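Long-range contact in desmoplakin (Homo sapiens, PDB 3R6N), which probably links desmosomal cell junctions to the intermediate-filament cytoskeleton, its plakin domain containing a rigid rod of spectrin repeats with an SH3 domain: residues W121-F135 against T188-F202. Sequence-based numbering, arbitrary orientation.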
ATOM      1  N   TRP A 121       7.747  -2.715  -7.541  1.00 68.44           N
ATOM      2  CA  TRP A 121       6.761  -1.857  -6.881  1.00 62.43           C
ATOM      3  C   TRP A 121       7.047  -0.368  -7.057  1.00 61.73           C
ATOM      4  O   TRP A 121       6.460   0.472  -6.370  1.00 61.13           O
ATOM      5  CB  TRP A 121       6.670  -2.168  -5.387  1.00 67.16           C
ATOM      6  CG  TRP A 121       6.030  -3.479  -5.074  1.00 62.88           C
ATOM      7  CD1 TRP A 121       6.650  -4.606  -4.617  1.00 62.53           C
ATOM      8  CD2 TRP A 121       4.639  -3.804  -5.187  1.00 65.73           C
ATOM      9  NE1 TRP A 121       5.731  -5.613  -4.440  1.00 62.61           N
ATOM     10  CE2 TRP A 121       4.490  -5.146  -4.784  1.00 65.08           C
ATOM     11  CE3 TRP A 121       3.504  -3.090  -5.591  1.00 68.32           C
ATOM     12  CZ2 TRP A 121       3.257  -5.788  -4.777  1.00 67.04           C
ATOM     13  CZ3 TRP A 121       2.278  -3.735  -5.580  1.00 71.08           C
ATOM     14  CH2 TRP A 121       2.167  -5.070  -5.177  1.00 70.25           C
ATOM     15  N   SER A 122       7.952  -0.044  -7.974  1.00 67.16           N
ATOM     16  CA  SER A 122       8.296   1.345  -8.251  1.00 67.29           C
ATOM     17  C   SER A 122       7.162   2.042  -8.992  1.00 60.79           C
ATOM     18  O   SER A 122       6.062   1.499  -9.126  1.00 61.51           O
ATOM     19  CB  SER A 122       9.551   1.419  -9.113  1.00 63.10           C
ATOM     20  OG  SER A 122       9.336   0.817 -10.378  1.00 69.81           O
ATOM     21  N   ASP A 123       7.436   3.252  -9.469  1.00 93.60           N
ATOM     22  CA  ASP A 123       6.466   4.008 -10.249  1.00 93.83           C
ATOM     23  C   ASP A 123       6.319   3.484 -11.676  1.00 95.55           C
ATOM     24  O   ASP A 123       5.311   3.739 -12.333  1.00 97.15           O
ATOM     25  CB  ASP A 123       6.841   5.490 -10.266  1.00 93.45           C
ATOM     26  CG  ASP A 123       8.183   5.748 -10.931  1.00 94.95           C
ATOM     27  OD1 ASP A 123       8.297   6.740 -11.687  1.00 95.64           O
ATOM     28  OD2 ASP A 123       9.127   4.959 -10.699  1.00 96.16           O
ATOM     29  N   LYS A 124       7.323   2.754 -12.151  1.00 80.84           N
ATOM     30  CA  LYS A 124       7.285   2.174 -13.489  1.00 82.77           C
ATOM     31  C   LYS A 124       6.194   1.111 -13.620  1.00 84.74           C
ATOM     32  O   LYS A 124       5.770   0.784 -14.728  1.00 87.68           O
ATOM     33  CB  LYS A 124       8.633   1.546 -13.844  1.00 83.51           C
ATOM     34  CG  LYS A 124       9.824   2.491 -13.811  1.00 84.32           C
ATOM     35  CD  LYS A 124      11.124   1.691 -13.929  1.00 86.76           C
ATOM     36  CE  LYS A 124      12.363   2.565 -13.784  1.00 90.13           C
ATOM     37  NZ  LYS A 124      13.605   1.732 -13.739  1.00 92.83           N
ATOM     38  N   ASN A 125       5.754   0.559 -12.493  1.00 80.46           N
ATOM     39  CA  ASN A 125       4.702  -0.454 -12.507  1.00 83.85           C
ATOM     40  C   ASN A 125       3.347   0.143 -12.149  1.00 86.44           C
ATOM     41  O   ASN A 125       3.046   0.358 -10.974  1.00 85.16           O
ATOM     42  CB  ASN A 125       5.038  -1.604 -11.555  1.00 82.83           C
ATOM     43  CG  ASN A 125       3.995  -2.709 -11.587  1.00 87.49           C
ATOM     44  OD1 ASN A 125       3.429  -3.011 -12.638  1.00 92.28           O
ATOM     45  ND2 ASN A 125       3.733  -3.314 -10.431  1.00 87.16           N
ATOM     46  N   THR A 126       2.535   0.405 -13.168  1.00 94.83           N
ATOM     47  CA  THR A 126       1.243   1.054 -12.979  1.00 98.89           C
ATOM     48  C   THR A 126       0.106   0.047 -12.839  1.00105.73           C
ATOM     49  O   THR A 126      -1.008   0.409 -12.451  1.00108.40           O
ATOM     50  CB  THR A 126       0.918   1.992 -14.161  1.00101.33           C
ATOM     51  OG1 THR A 126       2.111   2.268 -14.907  1.00 97.11           O
ATOM     52  CG2 THR A 126       0.316   3.292 -13.659  1.00100.66           C
ATOM     53  N   ASN A 127       0.393  -1.213 -13.150  1.00 94.05           N
ATOM     54  CA  ASN A 127      -0.640  -2.244 -13.182  1.00 99.22           C
ATOM     55  C   ASN A 127      -1.062  -2.773 -11.814  1.00 98.82           C
ATOM     56  O   ASN A 127      -1.081  -3.982 -11.587  1.00100.26           O
ATOM     57  CB  ASN A 127      -0.228  -3.401 -14.095  1.00101.30           C
ATOM     58  CG  ASN A 127      -0.481  -3.103 -15.552  1.00105.34           C
ATOM     59  OD1 ASN A 127       0.405  -3.251 -16.393  1.00104.44           O
ATOM     60  ND2 ASN A 127      -1.702  -2.680 -15.861  1.00110.27           N
ATOM     61  N   ILE A 128      -1.421  -1.862 -10.915  1.00 75.27           N
ATOM     62  CA  ILE A 128      -1.961  -2.244  -9.617  1.00 75.68           C
ATOM     63  C   ILE A 128      -3.335  -2.873  -9.810  1.00 82.31           C
ATOM     64  O   ILE A 128      -4.041  -3.179  -8.847  1.00 79.26           O
ATOM     65  CB  ILE A 128      -2.091  -1.028  -8.689  1.00 73.06           C
ATOM     66  CG1 ILE A 128      -0.874  -0.113  -8.842  1.00 67.78           C
ATOM     67  CG2 ILE A 128      -2.282  -1.470  -7.240  1.00 69.47           C
ATOM     68  CD1 ILE A 128       0.460  -0.815  -8.665  1.00 64.66           C
ATOM     69  N   ALA A 129      -3.711  -3.053 -11.072  1.00 88.37           N
ATOM     70  CA  ALA A 129      -4.977  -3.683 -11.414  1.00 93.20           C
ATOM     71  C   ALA A 129      -4.743  -5.158 -11.698  1.00 94.57           C
ATOM     72  O   ALA A 129      -5.405  -6.019 -11.121  1.00 96.41           O
ATOM     73  CB  ALA A 129      -5.601  -2.999 -12.617  1.00 96.52           C
ATOM     74  N   GLN A 130      -3.795  -5.445 -12.586  1.00107.30           N
ATOM     75  CA  GLN A 130      -3.397  -6.821 -12.849  1.00108.22           C
ATOM     76  C   GLN A 130      -2.997  -7.482 -11.542  1.00105.30           C
ATOM     77  O   GLN A 130      -3.505  -8.545 -11.184  1.00107.22           O
ATOM     78  CB  GLN A 130      -2.208  -6.872 -13.810  1.00107.00           C
ATOM     79  CG  GLN A 130      -2.526  -6.531 -15.253  1.00110.67           C
ATOM     80  CD  GLN A 130      -1.326  -6.717 -16.161  1.00109.82           C
ATOM     81  OE1 GLN A 130      -1.470  -6.922 -17.367  1.00113.44           O
ATOM     82  NE2 GLN A 130      -0.131  -6.647 -15.585  1.00104.31           N
ATOM     83  N   LYS A 131      -2.080  -6.829 -10.835  1.00 97.86           N
ATOM     84  CA  LYS A 131      -1.535  -7.355  -9.594  1.00 94.17           C
ATOM     85  C   LYS A 131      -2.624  -7.623  -8.569  1.00 88.82           C
ATOM     86  O   LYS A 131      -2.606  -8.650  -7.894  1.00 84.71           O
ATOM     87  CB  LYS A 131      -0.500  -6.387  -9.013  1.00 87.49           C
ATOM     88  CG  LYS A 131       0.281  -6.950  -7.836  1.00 80.30           C
ATOM     89  CD  LYS A 131       0.931  -8.276  -8.205  1.00 81.20           C
ATOM     90  CE  LYS A 131       1.808  -8.818  -7.083  1.00 74.41           C
ATOM     91  NZ  LYS A 131       2.431 -10.121  -7.458  1.00 75.60           N
ATOM     92  N   GLN A 132      -3.572  -6.700  -8.450  1.00 96.39           N
ATOM     93  CA  GLN A 132      -4.620  -6.832  -7.449  1.00 91.78           C
ATOM     94  C   GLN A 132      -5.384  -8.140  -7.597  1.00 93.13           C
ATOM     95  O   GLN A 132      -5.682  -8.805  -6.607  1.00 88.47           O
ATOM     96  CB  GLN A 132      -5.593  -5.659  -7.514  1.00 93.72           C
ATOM     97  CG  GLN A 132      -6.824  -5.847  -6.639  1.00 91.55           C
ATOM     98  CD  GLN A 132      -6.482  -5.962  -5.167  1.00 85.51           C
ATOM     99  OE1 GLN A 132      -6.045  -4.995  -4.544  1.00 83.52           O
ATOM    100  NE2 GLN A 132      -6.680  -7.146  -4.601  1.00 83.52           N
ATOM    101  N   GLU A 133      -5.700  -8.510  -8.833  1.00112.00           N
ATOM    102  CA  GLU A 133      -6.479  -9.718  -9.067  1.00114.38           C
ATOM    103  C   GLU A 133      -5.618 -10.978  -8.982  1.00113.00           C
ATOM    104  O   GLU A 133      -6.012 -11.965  -8.357  1.00109.55           O
ATOM    105  CB  GLU A 133      -7.212  -9.646 -10.408  1.00124.29           C
ATOM    106  CG  GLU A 133      -8.252 -10.742 -10.596  1.00126.31           C
ATOM    107  CD  GLU A 133      -9.205 -10.453 -11.738  1.00131.73           C
ATOM    108  OE1 GLU A 133      -9.089  -9.372 -12.353  1.00136.05           O
ATOM    109  OE2 GLU A 133     -10.072 -11.307 -12.020  1.00132.30           O
ATOM    110  N   ALA A 134      -4.444 -10.939  -9.605  1.00 97.95           N
ATOM    111  CA  ALA A 134      -3.512 -12.062  -9.554  1.00 97.30           C
ATOM    112  C   ALA A 134      -3.211 -12.448  -8.107  1.00 87.31           C
ATOM    113  O   ALA A 134      -3.022 -13.624  -7.784  1.00 85.56           O
ATOM    114  CB  ALA A 134      -2.224 -11.717 -10.294  1.00101.39           C
ATOM    115  N   PHE A 135      -3.179 -11.441  -7.242  1.00 83.48           N
ATOM    116  CA  PHE A 135      -2.912 -11.635  -5.825  1.00 84.61           C
ATOM    117  C   PHE A 135      -4.077 -12.335  -5.134  1.00 82.88           C
ATOM    118  O   PHE A 135      -3.875 -13.267  -4.357  1.00 79.58           O
ATOM    119  CB  PHE A 135      -2.626 -10.287  -5.163  1.00 81.45           C
ATOM    120  CG  PHE A 135      -2.252 -10.385  -3.714  1.00 75.70           C
ATOM    121  CD1 PHE A 135      -1.180 -11.165  -3.314  1.00 73.04           C
ATOM    122  CD2 PHE A 135      -2.961  -9.682  -2.752  1.00 74.27           C
ATOM    123  CE1 PHE A 135      -0.831 -11.253  -1.977  1.00 69.02           C
ATOM    124  CE2 PHE A 135      -2.620  -9.765  -1.414  1.00 71.21           C
ATOM    125  CZ  PHE A 135      -1.552 -10.551  -1.024  1.00 68.56           C
ATOM    126  N   THR A 188       2.633 -11.535   2.085  1.00 61.05           N
ATOM    127  CA  THR A 188       1.274 -11.232   1.652  1.00 63.06           C
ATOM    128  C   THR A 188       0.683 -10.085   2.455  1.00 65.17           C
ATOM    129  O   THR A 188      -0.129  -9.315   1.945  1.00 66.85           O
ATOM    130  CB  THR A 188       0.340 -12.446   1.792  1.00 63.78           C
ATOM    131  OG1 THR A 188       0.130 -12.734   3.181  1.00 64.93           O
ATOM    132  CG2 THR A 188       0.926 -13.659   1.093  1.00 62.47           C
ATOM    133  N   LYS A 189       1.083  -9.981   3.718  1.00 69.13           N
ATOM    134  CA  LYS A 189       0.550  -8.938   4.583  1.00 73.01           C
ATOM    135  C   LYS A 189       1.071  -7.576   4.160  1.00 72.44           C
ATOM    136  O   LYS A 189       0.386  -6.558   4.316  1.00 75.38           O
ATOM    137  CB  LYS A 189       0.887  -9.203   6.051  1.00 76.35           C
ATOM    138  CG  LYS A 189      -0.071 -10.158   6.741  1.00 80.10           C
ATOM    139  CD  LYS A 189      -0.071  -9.934   8.240  1.00 87.25           C
ATOM    140  CE  LYS A 189      -1.328 -10.486   8.892  1.00 93.75           C
ATOM    141  NZ  LYS A 189      -1.431 -10.085  10.327  1.00 97.15           N
ATOM    142  N   CYS A 190       2.284  -7.553   3.622  1.00 75.48           N
ATOM    143  CA  CYS A 190       2.870  -6.289   3.215  1.00 75.29           C
ATOM    144  C   CYS A 190       2.701  -6.038   1.720  1.00 74.54           C
ATOM    145  O   CYS A 190       2.940  -4.933   1.235  1.00 75.29           O
ATOM    146  CB  CYS A 190       4.325  -6.143   3.696  1.00 74.06           C
ATOM    147  SG  CYS A 190       5.529  -7.401   3.207  1.00 70.61           S
ATOM    148  N   ILE A 191       2.262  -7.063   1.001  1.00 67.20           N
ATOM    149  CA  ILE A 191       1.836  -6.893  -0.385  1.00 68.79           C
ATOM    150  C   ILE A 191       0.491  -6.178  -0.426  1.00 71.10           C
ATOM    151  O   ILE A 191       0.225  -5.386  -1.326  1.00 73.16           O
ATOM    152  CB  ILE A 191       1.717  -8.240  -1.132  1.00 69.06           C
ATOM    153  CG1 ILE A 191       3.091  -8.717  -1.599  1.00 68.53           C
ATOM    154  CG2 ILE A 191       0.806  -8.104  -2.340  1.00 72.64           C
ATOM    155  CD1 ILE A 191       3.054 -10.063  -2.282  1.00 69.67           C
ATOM    156  N   ASP A 192      -0.359  -6.460   0.554  1.00 97.44           N
ATOM    157  CA  ASP A 192      -1.642  -5.777   0.648  1.00100.47           C
ATOM    158  C   ASP A 192      -1.433  -4.287   0.896  1.00101.80           C
ATOM    159  O   ASP A 192      -2.272  -3.465   0.533  1.00104.30           O
ATOM    160  CB  ASP A 192      -2.512  -6.378   1.758  1.00102.49           C
ATOM    161  CG  ASP A 192      -3.564  -7.338   1.225  1.00103.30           C
ATOM    162  OD1 ASP A 192      -4.163  -8.077   2.035  1.00105.08           O
ATOM    163  OD2 ASP A 192      -3.794  -7.353  -0.002  1.00103.15           O
ATOM    164  N   VAL A 193      -0.307  -3.944   1.512  1.00 62.83           N
ATOM    165  CA  VAL A 193      -0.021  -2.558   1.847  1.00 62.80           C
ATOM    166  C   VAL A 193       0.546  -1.792   0.659  1.00 61.86           C
ATOM    167  O   VAL A 193       0.235  -0.614   0.471  1.00 63.88           O
ATOM    168  CB  VAL A 193       0.918  -2.442   3.057  1.00 64.66           C
ATOM    169  CG1 VAL A 193       1.486  -1.043   3.155  1.00 62.37           C
ATOM    170  CG2 VAL A 193       0.163  -2.782   4.317  1.00 66.96           C
ATOM    171  N   HIS A 194       1.376  -2.455  -0.138  1.00 73.00           N
ATOM    172  CA  HIS A 194       1.873  -1.846  -1.364  1.00 73.49           C
ATOM    173  C   HIS A 194       0.695  -1.542  -2.274  1.00 77.26           C
ATOM    174  O   HIS A 194       0.534  -0.416  -2.743  1.00 78.72           O
ATOM    175  CB  HIS A 194       2.880  -2.752  -2.076  1.00 71.49           C
ATOM    176  CG  HIS A 194       4.217  -2.813  -1.408  1.00 68.38           C
ATOM    177  ND1 HIS A 194       4.914  -1.682  -1.032  1.00 67.93           N
ATOM    178  CD2 HIS A 194       4.991  -3.864  -1.052  1.00 66.22           C
ATOM    179  CE1 HIS A 194       6.054  -2.037  -0.469  1.00 66.00           C
ATOM    180  NE2 HIS A 194       6.127  -3.356  -0.469  1.00 64.79           N
ATOM    181  N   LEU A 195      -0.136  -2.551  -2.505  1.00 64.62           N
ATOM    182  CA  LEU A 195      -1.322  -2.393  -3.338  1.00 65.29           C
ATOM    183  C   LEU A 195      -2.146  -1.167  -2.945  1.00 66.88           C
ATOM    184  O   LEU A 195      -2.676  -0.468  -3.803  1.00 70.16           O
ATOM    185  CB  LEU A 195      -2.191  -3.652  -3.280  1.00 65.34           C
ATOM    186  CG  LEU A 195      -1.701  -4.857  -4.081  1.00 65.79           C
ATOM    187  CD1 LEU A 195      -2.689  -6.002  -3.969  1.00 66.01           C
ATOM    188  CD2 LEU A 195      -1.483  -4.475  -5.538  1.00 70.99           C
ATOM    189  N   LYS A 196      -2.247  -0.914  -1.646  1.00 86.51           N
ATOM    190  CA  LYS A 196      -3.026   0.211  -1.142  1.00 89.21           C
ATOM    191  C   LYS A 196      -2.320   1.551  -1.381  1.00 89.78           C
ATOM    192  O   LYS A 196      -2.891   2.464  -1.975  1.00 92.57           O
ATOM    193  CB  LYS A 196      -3.317   0.020   0.349  1.00 90.06           C
ATOM    194  CG  LYS A 196      -4.176   1.107   0.968  1.00 94.73           C
ATOM    195  CD  LYS A 196      -4.255   0.947   2.481  1.00 95.62           C
ATOM    196  CE  LYS A 196      -2.883   1.105   3.132  1.00 92.42           C
ATOM    197  NZ  LYS A 196      -2.888   0.726   4.578  1.00 93.21           N
ATOM    198  N   GLU A 197      -1.081   1.660  -0.912  1.00 96.32           N
ATOM    199  CA  GLU A 197      -0.313   2.894  -1.048  1.00 92.85           C
ATOM    200  C   GLU A 197      -0.037   3.217  -2.509  1.00 92.31           C
ATOM    201  O   GLU A 197      -0.182   4.360  -2.940  1.00 91.73           O
ATOM    202  CB  GLU A 197       1.007   2.801  -0.280  1.00 88.23           C
ATOM    203  CG  GLU A 197       0.857   2.578   1.217  1.00 88.58           C
ATOM    204  CD  GLU A 197       0.159   3.729   1.918  1.00 89.50           C
ATOM    205  OE1 GLU A 197       0.770   4.332   2.828  1.00 87.50           O
ATOM    206  OE2 GLU A 197      -1.003   4.025   1.567  1.00 92.91           O
ATOM    207  N   ASN A 198       0.371   2.208  -3.267  1.00 67.47           N
ATOM    208  CA  ASN A 198       0.625   2.388  -4.688  1.00 67.51           C
ATOM    209  C   ASN A 198      -0.633   2.804  -5.448  1.00 70.99           C
ATOM    210  O   ASN A 198      -0.566   3.602  -6.383  1.00 70.53           O
ATOM    211  CB  ASN A 198       1.243   1.129  -5.301  1.00 67.55           C
ATOM    212  CG  ASN A 198       2.740   1.039  -5.057  1.00 62.68           C
ATOM    213  OD1 ASN A 198       3.229   1.408  -3.989  1.00 61.17           O
ATOM    214  ND2 ASN A 198       3.476   0.562  -6.056  1.00 62.31           N
ATOM    215  N   ALA A 199      -1.779   2.264  -5.047  1.00 76.69           N
ATOM    216  CA  ALA A 199      -3.044   2.699  -5.615  1.00 82.03           C
ATOM    217  C   ALA A 199      -3.196   4.191  -5.358  1.00 81.14           C
ATOM    218  O   ALA A 199      -3.351   4.979  -6.290  1.00 81.79           O
ATOM    219  CB  ALA A 199      -4.198   1.928  -5.004  1.00 81.23           C
ATOM    220  N   ALA A 200      -3.127   4.577  -4.088  1.00 73.43           N
ATOM    221  CA  ALA A 200      -3.231   5.980  -3.700  1.00 71.50           C
ATOM    222  C   ALA A 200      -2.248   6.858  -4.475  1.00 67.25           C
ATOM    223  O   ALA A 200      -2.623   7.895  -5.021  1.00 66.63           O
ATOM    224  CB  ALA A 200      -3.018   6.133  -2.200  1.00 69.75           C
ATOM    225  N   TYR A 201      -0.990   6.429  -4.517  1.00 71.98           N
ATOM    226  CA  TYR A 201       0.063   7.156  -5.216  1.00 67.83           C
ATOM    227  C   TYR A 201      -0.351   7.521  -6.638  1.00 70.15           C
ATOM    228  O   TYR A 201      -0.152   8.654  -7.081  1.00 68.56           O
ATOM    229  CB  TYR A 201       1.344   6.323  -5.237  1.00 64.93           C
ATOM    230  CG  TYR A 201       2.503   6.944  -5.981  1.00 62.46           C
ATOM    231  CD1 TYR A 201       3.516   7.606  -5.301  1.00 60.56           C
ATOM    232  CD2 TYR A 201       2.598   6.851  -7.363  1.00 63.31           C
ATOM    233  CE1 TYR A 201       4.586   8.165  -5.980  1.00 60.20           C
ATOM    234  CE2 TYR A 201       3.664   7.409  -8.048  1.00 61.90           C
ATOM    235  CZ  TYR A 201       4.651   8.062  -7.351  1.00 60.66           C
ATOM    236  OH  TYR A 201       5.710   8.611  -8.029  1.00 61.09           O
ATOM    237  N   PHE A 202      -0.933   6.563  -7.351  1.00 74.21           N
ATOM    238  CA  PHE A 202      -1.353   6.814  -8.725  1.00 77.68           C
ATOM    239  C   PHE A 202      -2.666   7.589  -8.791  1.00 83.26           C
ATOM    240  O   PHE A 202      -2.855   8.434  -9.667  1.00 84.09           O
ATOM    241  CB  PHE A 202      -1.453   5.512  -9.521  1.00 81.73           C
ATOM    242  CG  PHE A 202      -0.125   4.883  -9.820  1.00 76.84           C
ATOM    243  CD1 PHE A 202       0.220   3.664  -9.262  1.00 76.25           C
ATOM    244  CD2 PHE A 202       0.781   5.513 -10.654  1.00 73.55           C
ATOM    245  CE1 PHE A 202       1.440   3.085  -9.535  1.00 72.58           C
ATOM    246  CE2 PHE A 202       2.005   4.939 -10.934  1.00 70.45           C
ATOM    247  CZ  PHE A 202       2.336   3.724 -10.374  1.00 70.02           C
TER
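Trp121 lies flat against His194 of the long helix 167-225: the indole's five-membered ring stacks face to face on the imidazole, centroids 4.3 Å apart, while His194 CB sits over the six-membered ring. A broad indole suits this place because its face covers the histidine while its edge reaches Leu195 CD2 and Asn198 ND2. His194 NE2 is in turn hydrogen-bonded to the backbone O of Val331, within the SH3 sequence range. The backbone of Trp121 is held as well, since Asn198 ND2 donates a hydrogen bond to Trp121 O at 3.0 Å with a nearly straight N-H (162°). The amide reaches the oxygen from above the carbonyl plane, with that oxygen close to its own plane; asparagine suits the site by offering an N-H that pins the loop backbone to the helix.

Farther along, Asp123 turns its carboxylate to Lys272, and the backbone O of Asp123 lies at the edge of the Phe202 ring, near its plane. One face of that ring receives Thr126 CG2, a CH-pi contact 3.8 Å from the centroid. Branched Ile128 spans two neighbours: CG2, anti to the backbone N, meets Leu195 CD2 at 3.5 Å, whereas CG1 bears on Phe202 CD1.

Once the helix is under way, Lys131 combines an apolar stem, its CG on Leu195 CD2, with an ammonium sent to Glu116. Phe135, with CG anti to the backbone N (chi1 -176°), enters as a knob, its flat ring filling the hole among Thr188, Ile191, Asp192 and Leu195; Ile191 CG2 stands over its ring centre, 3.6 Å from the centroid.

Helices 130-135 and 188-202 run nearly antiparallel, at 156°, and this knob-into-hole packing is characteristic of adjacent helices in a spectrin-repeat bundle.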